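Local coordinates for structural protein ORF273 (Acidianus two-tailed virus, PDB 4ART) that serves as a structural component of the virion, stable to heat and acid and built on a new fold, although its precise role is not established, at residues Phe102-Asp107 with His219-His224; Pro203-Tyr208 with Ala236-Gln241. All coordinates share one frame; numbering follows the deposited sequence.

Contact 1 of 2, residues Phe102-Asp107 with His219-His224; sequences FLFDID and HYYVDH
F104 carries the contact from the side of 102-107 and meets Y221 and V222 through its two ortho carbons. Its CG is anti to the backbone N (chi1 178°), which swings the ring off helix 99-108 toward Y221 and V222, in the middle of 219-224. The apolar contacts divide accordingly: F104 CD1 lies 3.8 Å from Y221 CD2, whereas F104 CD2 lies 3.7 Å from V222 CG2. The valine methyl also reaches the root of the phenyl group, with V222 CG2 3.7 Å from F104 CG. The F104 side chain crosses both partners at about a right angle. Within its own segment Y221 is backed by its neighbour, Y220 CD2 standing over the centre of the Y221 ring, 3.6 Å above its plane. Y108 adds another ring beside F104.

No polar bond joins the two segments; those of the 219-224 side chains are made within it and with residues beyond both segments. H219 ND1 donates to D223 OD2 over 2.9 Å, almost straight at 166°, with the acceptor close to the imidazole plane. H219 NE2 is hydrogen-bonded to E195 OE1 of the second subunit, so both ring nitrogens are occupied and the rotation of the imidazole is fixed; two flanking carboxylates would probably favour a protonated ring. At H224 the chain takes a positive phi (55°) on leaving the helix.

On helix 99-108, F102 packs against strands 139-146 and 154-161 while F104 meets the other segment. The arrangement is that of a layered alpha/beta packing, in which a helix lying on a mixed sheet receives the C-terminal part of another helix, 210-221, through a small aromatic-aliphatic cluster.

Contact 2 of 2, residues Pro203-Tyr208 with Ala236-Gln241; sequences PILAGY and AHAYLQ
With CG anti to its carbonyl carbon (chi1 -72°), L205 directs CD2 onto the backbone of helix 229-242, while Y239, whose CG is anti to the backbone N (chi1 172°), carries its ring away from the loop. The leucine methyl therefore rests more closely against main chain than side chain: L205 CD2 is 3.5 Å from Y239 N and 3.7 Å from A238 C, with A238 CB a little farther at 3.9 Å. Consistent with the small A238 side chain, the backbones come within 5.8 Å, L205 CA to A238 CA. A238 also meets the next loop residue, A206 CB to A238 CB measuring 4.3 Å.

The loop is shaped by a type I' turn from L205 to Y208, closed by Y208 N to L205 O at 2.9 Å. Beside it, I204 N and L205 N both donate to Y208 O, at 2.8 and 3.2 Å, forming a classic beta bulge. L205 additionally touches A213 of helix 210-221 and F243, just after helix 229-242. The contact is made by van der Waals packing, with no polar bond between the segments; packing of this kind depends on no titratable group, consistent with a protein stable in acid.

Overall arrangement
Contacts 1 and 2 have their centres about 17 Å apart, and their segments alternate along the chain. Contact 1 joins helix 99-108 to the C-terminal part of helix 210-221, contact 2 joins the loop before helix 210-221 to helix 229-242, and the two touch where D107 O lies 3.9 Å from Y239 CE2. Helix 210-221 runs between them: A213 touches L205 and I216 touches Y208, while Y221 belongs to contact 1. Y220 packs in turn on A232 and L233 of helix 229-242, the helix that carries A238 and Y239. H219 and Y208, which flank the contacts within their segments, reach E195 and N192 of the second subunit.

Contact 1 of 2, residues Phe102-Asp107 with His219-His224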
ATOM      1  N   PHE A 102       2.871 -10.403  -7.996  1.00 37.03           N
ATOM      2  CA  PHE A 102       4.059 -11.071  -7.469  1.00 35.55           C
ATOM      3  C   PHE A 102       5.303 -10.584  -8.227  1.00 37.15           C
ATOM      4  O   PHE A 102       6.250 -10.123  -7.605  1.00 33.32           O
ATOM      5  CB  PHE A 102       3.910 -12.609  -7.610  1.00 37.68           C
ATOM      6  CG  PHE A 102       5.125 -13.434  -7.250  1.00 37.47           C
ATOM      7  CD1 PHE A 102       5.614 -13.453  -5.946  1.00 38.81           C
ATOM      8  CD2 PHE A 102       5.726 -14.255  -8.190  1.00 39.43           C
ATOM      9  CE1 PHE A 102       6.721 -14.234  -5.608  1.00 39.04           C
ATOM     10  CE2 PHE A 102       6.833 -15.042  -7.846  1.00 41.56           C
ATOM     11  CZ  PHE A 102       7.318 -15.028  -6.559  1.00 38.06           C
ATOM     12  N   LEU A 103       5.270 -10.628  -9.564  1.00 36.46           N
ATOM     13  CA  LEU A 103       6.400 -10.183 -10.402  1.00 35.36           C
ATOM     14  C   LEU A 103       6.666  -8.697 -10.233  1.00 40.23           C
ATOM     15  O   LEU A 103       7.819  -8.284 -10.113  1.00 39.86           O
ATOM     16  CB  LEU A 103       6.151 -10.531 -11.874  1.00 36.71           C
ATOM     17  CG  LEU A 103       6.075 -12.011 -12.229  1.00 41.33           C
ATOM     18  CD1 LEU A 103       5.848 -12.164 -13.716  1.00 45.97           C
ATOM     19  CD2 LEU A 103       7.331 -12.782 -11.778  1.00 38.58           C
ATOM     20  N   PHE A 104       5.595  -7.901 -10.135  1.00 39.39           N
ATOM     21  CA  PHE A 104       5.736  -6.466  -9.920  1.00 39.10           C
ATOM     22  C   PHE A 104       6.381  -6.155  -8.552  1.00 42.72           C
ATOM     23  O   PHE A 104       7.271  -5.313  -8.462  1.00 41.60           O
ATOM     24  CB  PHE A 104       4.399  -5.742 -10.119  1.00 41.97           C
ATOM     25  CG  PHE A 104       4.495  -4.274  -9.857  1.00 42.23           C
ATOM     26  CD1 PHE A 104       5.034  -3.416 -10.816  1.00 44.85           C
ATOM     27  CD2 PHE A 104       4.073  -3.744  -8.647  1.00 41.58           C
ATOM     28  CE1 PHE A 104       5.185  -2.057 -10.552  1.00 45.20           C
ATOM     29  CE2 PHE A 104       4.182  -2.375  -8.405  1.00 44.68           C
ATOM     30  CZ  PHE A 104       4.732  -1.537  -9.364  1.00 41.89           C
ATOM     31  N   ASP A 105       5.936  -6.837  -7.500  1.00 40.40           N
ATOM     32  CA  ASP A 105       6.486  -6.684  -6.159  1.00 39.67           C
ATOM     33  C   ASP A 105       7.970  -7.078  -6.124  1.00 44.75           C
ATOM     34  O   ASP A 105       8.731  -6.405  -5.462  1.00 44.53           O
ATOM     35  CB  ASP A 105       5.694  -7.526  -5.142  1.00 42.02           C
ATOM     36  CG  ASP A 105       4.294  -7.016  -4.815  1.00 55.63           C
ATOM     37  OD1 ASP A 105       3.853  -6.013  -5.449  1.00 55.58           O
ATOM     38  OD2 ASP A 105       3.620  -7.646  -3.968  1.00 62.35           O
ATOM     39  N   ILE A 106       8.378  -8.141  -6.874  1.00 41.96           N
ATOM     40  CA  ILE A 106       9.769  -8.642  -7.004  1.00 42.75           C
ATOM     41  C   ILE A 106      10.663  -7.568  -7.629  1.00 49.06           C
ATOM     42  O   ILE A 106      11.747  -7.277  -7.126  1.00 48.37           O
ATOM     43  CB  ILE A 106       9.829  -9.919  -7.923  1.00 45.73           C
ATOM     44  CG1 ILE A 106       9.226 -11.157  -7.274  1.00 45.88           C
ATOM     45  CG2 ILE A 106      11.257 -10.216  -8.455  1.00 47.98           C
ATOM     46  CD1 ILE A 106       9.183 -12.360  -8.264  1.00 46.02           C
ATOM     47  N   ASP A 107      10.207  -7.039  -8.768  1.00 48.29           N
ATOM     48  CA  ASP A 107      10.932  -6.102  -9.620  1.00 49.06           C
ATOM     49  C   ASP A 107      10.916  -4.623  -9.167  1.00 51.31           C
ATOM     50  O   ASP A 107      11.870  -3.890  -9.443  1.00 50.94           O
ATOM     51  CB  ASP A 107      10.496  -6.308 -11.094  1.00 53.10           C
ATOM     52  CG  ASP A 107      10.700  -7.736 -11.605  1.00 67.19           C
ATOM     53  OD1 ASP A 107      11.756  -8.344 -11.275  1.00 69.71           O
ATOM     54  OD2 ASP A 107       9.816  -8.239 -12.349  1.00 72.43           O
ATOM     55  N   HIS A 219       0.313   1.152 -12.641  1.00 27.17           N
ATOM     56  CA  HIS A 219      -0.772   1.364 -13.594  1.00 27.66           C
ATOM     57  C   HIS A 219      -0.583   0.477 -14.825  1.00 30.01           C
ATOM     58  O   HIS A 219      -1.543  -0.115 -15.308  1.00 30.28           O
ATOM     59  CB  HIS A 219      -0.872   2.850 -13.968  1.00 29.54           C
ATOM     60  CG  HIS A 219      -1.349   3.736 -12.855  1.00 33.42           C
ATOM     61  ND1 HIS A 219      -2.206   3.264 -11.850  1.00 35.82           N
ATOM     62  CD2 HIS A 219      -1.105   5.046 -12.632  1.00 35.85           C
ATOM     63  CE1 HIS A 219      -2.441   4.297 -11.057  1.00 35.51           C
ATOM     64  NE2 HIS A 219      -1.815   5.393 -11.482  1.00 36.01           N
ATOM     65  N   TYR A 220       0.659   0.331 -15.291  1.00 25.07           N
ATOM     66  CA  TYR A 220       0.986  -0.526 -16.430  1.00 25.29           C
ATOM     67  C   TYR A 220       0.943  -2.037 -16.063  1.00 31.02           C
ATOM     68  O   TYR A 220       0.322  -2.809 -16.773  1.00 31.11           O
ATOM     69  CB  TYR A 220       2.376  -0.100 -17.035  1.00 24.79           C
ATOM     70  CG  TYR A 220       2.846  -0.976 -18.174  1.00 29.48           C
ATOM     71  CD1 TYR A 220       2.044  -1.193 -19.291  1.00 31.94           C
ATOM     72  CD2 TYR A 220       4.089  -1.593 -18.134  1.00 30.23           C
ATOM     73  CE1 TYR A 220       2.464  -2.027 -20.333  1.00 32.73           C
ATOM     74  CE2 TYR A 220       4.510  -2.445 -19.157  1.00 33.32           C
ATOM     75  CZ  TYR A 220       3.697  -2.652 -20.259  1.00 40.96           C
ATOM     76  OH  TYR A 220       4.145  -3.444 -21.287  1.00 45.51           O
ATOM     77  N   TYR A 221       1.554  -2.455 -14.970  1.00 28.86           N
ATOM     78  CA  TYR A 221       1.627  -3.891 -14.690  1.00 29.46           C
ATOM     79  C   TYR A 221       0.528  -4.475 -13.902  1.00 36.10           C
ATOM     80  O   TYR A 221       0.144  -5.617 -14.167  1.00 38.27           O
ATOM     81  CB  TYR A 221       2.935  -4.230 -13.975  1.00 29.45           C
ATOM     82  CG  TYR A 221       4.151  -4.072 -14.843  1.00 28.60           C
ATOM     83  CD1 TYR A 221       4.415  -4.972 -15.877  1.00 30.64           C
ATOM     84  CD2 TYR A 221       5.083  -3.066 -14.596  1.00 28.26           C
ATOM     85  CE1 TYR A 221       5.566  -4.860 -16.655  1.00 30.63           C
ATOM     86  CE2 TYR A 221       6.248  -2.951 -15.363  1.00 28.87           C
ATOM     87  CZ  TYR A 221       6.483  -3.849 -16.394  1.00 34.92           C
ATOM     88  OH  TYR A 221       7.632  -3.750 -17.162  1.00 31.95           O
ATOM     89  N   VAL A 222       0.064  -3.747 -12.887  1.00 31.80           N
ATOM     90  CA  VAL A 222      -0.960  -4.261 -11.980  1.00 32.84           C
ATOM     91  C   VAL A 222      -2.376  -3.850 -12.416  1.00 37.83           C
ATOM     92  O   VAL A 222      -3.300  -4.681 -12.371  1.00 36.48           O
ATOM     93  CB  VAL A 222      -0.622  -3.929 -10.481  1.00 35.43           C
ATOM     94  CG1 VAL A 222      -1.662  -4.519  -9.522  1.00 35.25           C
ATOM     95  CG2 VAL A 222       0.773  -4.438 -10.125  1.00 33.70           C
ATOM     96  N   ASP A 223      -2.543  -2.591 -12.878  1.00 36.05           N
ATOM     97  CA  ASP A 223      -3.847  -2.159 -13.398  1.00 36.51           C
ATOM     98  C   ASP A 223      -4.022  -2.601 -14.853  1.00 40.56           C
ATOM     99  O   ASP A 223      -5.114  -2.426 -15.402  1.00 41.59           O
ATOM    100  CB  ASP A 223      -4.103  -0.648 -13.217  1.00 37.02           C
ATOM    101  CG  ASP A 223      -4.244  -0.226 -11.760  1.00 41.59           C
ATOM    102  OD1 ASP A 223      -5.011  -0.889 -11.019  1.00 44.53           O
ATOM    103  OD2 ASP A 223      -3.605   0.780 -11.366  1.00 37.61           O
ATOM    104  N   HIS A 224      -2.962  -3.195 -15.466  1.00 36.09           N
ATOM    105  CA  HIS A 224      -2.977  -3.712 -16.835  1.00 38.60           C
ATOM    106  C   HIS A 224      -3.413  -2.682 -17.883  1.00 39.37           C
ATOM    107  O   HIS A 224      -4.176  -2.991 -18.804  1.00 37.79           O
ATOM    108  CB  HIS A 224      -3.804  -5.022 -16.944  1.00 41.84           C
ATOM    109  CG  HIS A 224      -3.271  -6.131 -16.107  1.00 46.02           C
ATOM    110  ND1 HIS A 224      -3.871  -6.454 -14.894  1.00 48.04           N
ATOM    111  CD2 HIS A 224      -2.143  -6.871 -16.254  1.00 47.37           C
ATOM    112  CE1 HIS A 224      -3.123  -7.418 -14.373  1.00 47.26           C
ATOM    113  NE2 HIS A 224      -2.075  -7.703 -15.158  1.00 47.21           N
TER

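Contact 2 of 2, residues Pro203-Tyr208 with Ala236-Gln241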
ATOM      1  N   PRO A 203      12.581  15.483  -8.779  1.00 36.34           N
ATOM      2  CA  PRO A 203      12.481  14.486  -9.854  1.00 36.56           C
ATOM      3  C   PRO A 203      13.629  13.496  -9.632  1.00 41.08           C
ATOM      4  O   PRO A 203      14.809  13.860  -9.644  1.00 44.59           O
ATOM      5  CB  PRO A 203      12.627  15.296 -11.145  1.00 39.53           C
ATOM      6  CG  PRO A 203      13.314  16.578 -10.750  1.00 44.23           C
ATOM      7  CD  PRO A 203      13.259  16.724  -9.229  1.00 39.53           C
ATOM      8  N   ILE A 204      13.275  12.266  -9.356  1.00 34.37           N
ATOM      9  CA  ILE A 204      14.262  11.252  -9.069  1.00 32.31           C
ATOM     10  C   ILE A 204      14.462  10.251 -10.216  1.00 36.86           C
ATOM     11  O   ILE A 204      15.590   9.824 -10.418  1.00 36.89           O
ATOM     12  CB  ILE A 204      14.029  10.612  -7.653  1.00 33.91           C
ATOM     13  CG1 ILE A 204      15.259   9.855  -7.131  1.00 33.18           C
ATOM     14  CG2 ILE A 204      12.741   9.732  -7.590  1.00 33.42           C
ATOM     15  CD1 ILE A 204      16.371  10.741  -6.565  1.00 42.36           C
ATOM     16  N   LEU A 205      13.402   9.882 -10.973  1.00 32.77           N
ATOM     17  CA  LEU A 205      13.518   8.861 -12.035  1.00 32.23           C
ATOM     18  C   LEU A 205      12.814   9.296 -13.294  1.00 37.74           C
ATOM     19  O   LEU A 205      11.601   9.492 -13.262  1.00 37.09           O
ATOM     20  CB  LEU A 205      12.938   7.505 -11.538  1.00 31.04           C
ATOM     21  CG  LEU A 205      13.772   6.738 -10.495  1.00 34.55           C
ATOM     22  CD1 LEU A 205      12.937   5.703  -9.776  1.00 34.00           C
ATOM     23  CD2 LEU A 205      15.059   6.134 -11.111  1.00 33.42           C
ATOM     24  N   ALA A 206      13.565   9.447 -14.403  1.00 34.04           N
ATOM     25  CA  ALA A 206      13.090   9.906 -15.712  1.00 34.19           C
ATOM     26  C   ALA A 206      12.188  11.180 -15.624  1.00 37.16           C
ATOM     27  O   ALA A 206      11.190  11.302 -16.332  1.00 36.45           O
ATOM     28  CB  ALA A 206      12.400   8.771 -16.453  1.00 34.71           C
ATOM     29  N   GLY A 207      12.566  12.101 -14.729  1.00 32.71           N
ATOM     30  CA  GLY A 207      11.866  13.360 -14.522  1.00 32.68           C
ATOM     31  C   GLY A 207      10.677  13.312 -13.583  1.00 32.79           C
ATOM     32  O   GLY A 207      10.017  14.331 -13.364  1.00 33.25           O
ATOM     33  N   TYR A 208      10.372  12.132 -13.050  1.00 26.03           N
ATOM     34  CA  TYR A 208       9.233  11.943 -12.156  1.00 24.44           C
ATOM     35  C   TYR A 208       9.652  11.969 -10.710  1.00 27.44           C
ATOM     36  O   TYR A 208      10.744  11.503 -10.350  1.00 24.57           O
ATOM     37  CB  TYR A 208       8.583  10.575 -12.427  1.00 24.32           C
ATOM     38  CG  TYR A 208       7.993  10.453 -13.813  1.00 25.83           C
ATOM     39  CD1 TYR A 208       6.765  11.026 -14.117  1.00 26.99           C
ATOM     40  CD2 TYR A 208       8.638   9.717 -14.804  1.00 27.10           C
ATOM     41  CE1 TYR A 208       6.227  10.940 -15.395  1.00 28.71           C
ATOM     42  CE2 TYR A 208       8.083   9.585 -16.081  1.00 28.39           C
ATOM     43  CZ  TYR A 208       6.867  10.184 -16.363  1.00 31.49           C
ATOM     44  OH  TYR A 208       6.293  10.059 -17.603  1.00 32.26           O
ATOM     45  N   ALA A 236      11.609   2.364 -15.638  1.00 28.59           N
ATOM     46  CA  ALA A 236      12.307   1.089 -15.480  1.00 29.57           C
ATOM     47  C   ALA A 236      13.773   1.240 -15.889  1.00 33.81           C
ATOM     48  O   ALA A 236      14.655   0.880 -15.111  1.00 32.36           O
ATOM     49  CB  ALA A 236      11.657   0.007 -16.347  1.00 30.77           C
ATOM     50  N   HIS A 237      14.026   1.812 -17.086  1.00 30.13           N
ATOM     51  CA  HIS A 237      15.363   2.030 -17.611  1.00 31.54           C
ATOM     52  C   HIS A 237      16.204   2.863 -16.656  1.00 36.99           C
ATOM     53  O   HIS A 237      17.325   2.466 -16.366  1.00 36.38           O
ATOM     54  CB  HIS A 237      15.311   2.683 -19.007  1.00 33.17           C
ATOM     55  CG  HIS A 237      14.992   1.716 -20.099  1.00 37.82           C
ATOM     56  ND1 HIS A 237      14.108   2.027 -21.129  1.00 41.02           N
ATOM     57  CD2 HIS A 237      15.652   0.586 -20.437  1.00 38.88           C
ATOM     58  CE1 HIS A 237      14.112   0.978 -21.924  1.00 40.15           C
ATOM     59  NE2 HIS A 237      15.059   0.106 -21.571  1.00 39.67           N
ATOM     60  N   ALA A 238      15.647   3.994 -16.146  1.00 33.76           N
ATOM     61  CA  ALA A 238      16.340   4.886 -15.213  1.00 33.20           C
ATOM     62  C   ALA A 238      16.588   4.193 -13.878  1.00 37.49           C
ATOM     63  O   ALA A 238      17.680   4.287 -13.343  1.00 39.30           O
ATOM     64  CB  ALA A 238      15.551   6.175 -15.007  1.00 33.03           C
ATOM     65  N   TYR A 239      15.582   3.485 -13.355  1.00 32.79           N
ATOM     66  CA  TYR A 239      15.667   2.751 -12.109  1.00 31.59           C
ATOM     67  C   TYR A 239      16.791   1.691 -12.133  1.00 38.36           C
ATOM     68  O   TYR A 239      17.574   1.636 -11.190  1.00 39.37           O
ATOM     69  CB  TYR A 239      14.308   2.131 -11.758  1.00 33.15           C
ATOM     70  CG  TYR A 239      14.372   1.196 -10.578  1.00 36.63           C
ATOM     71  CD1 TYR A 239      14.518   1.687  -9.282  1.00 39.05           C
ATOM     72  CD2 TYR A 239      14.415  -0.180 -10.761  1.00 39.16           C
ATOM     73  CE1 TYR A 239      14.655   0.826  -8.192  1.00 42.49           C
ATOM     74  CE2 TYR A 239      14.508  -1.052  -9.678  1.00 41.07           C
ATOM     75  CZ  TYR A 239      14.612  -0.545  -8.389  1.00 50.60           C
ATOM     76  OH  TYR A 239      14.725  -1.392  -7.301  1.00 52.92           O
ATOM     77  N   LEU A 240      16.859   0.856 -13.197  1.00 34.15           N
ATOM     78  CA  LEU A 240      17.870  -0.200 -13.371  1.00 34.29           C
ATOM     79  C   LEU A 240      19.301   0.334 -13.469  1.00 41.20           C
ATOM     80  O   LEU A 240      20.240  -0.322 -13.008  1.00 41.84           O
ATOM     81  CB  LEU A 240      17.535  -1.077 -14.581  1.00 34.54           C
ATOM     82  CG  LEU A 240      16.234  -1.914 -14.441  1.00 39.03           C
ATOM     83  CD1 LEU A 240      15.989  -2.732 -15.687  1.00 41.69           C
ATOM     84  CD2 LEU A 240      16.247  -2.824 -13.182  1.00 38.42           C
ATOM     85  N   GLN A 241      19.456   1.532 -14.045  1.00 39.55           N
ATOM     86  CA  GLN A 241      20.744   2.207 -14.180  1.00 40.42           C
ATOM     87  C   GLN A 241      21.204   2.922 -12.901  1.00 46.65           C
ATOM     88  O   GLN A 241      22.325   2.696 -12.441  1.00 48.96           O
ATOM     89  CB  GLN A 241      20.715   3.231 -15.338  1.00 42.37           C
ATOM     90  CG  GLN A 241      20.514   2.650 -16.727  1.00 58.57           C
ATOM     91  CD  GLN A 241      21.660   1.793 -17.183  1.00 70.18           C
ATOM     92  OE1 GLN A 241      22.770   2.285 -17.450  1.00 69.38           O
ATOM     93  NE2 GLN A 241      21.399   0.490 -17.302  1.00 42.76           N
TER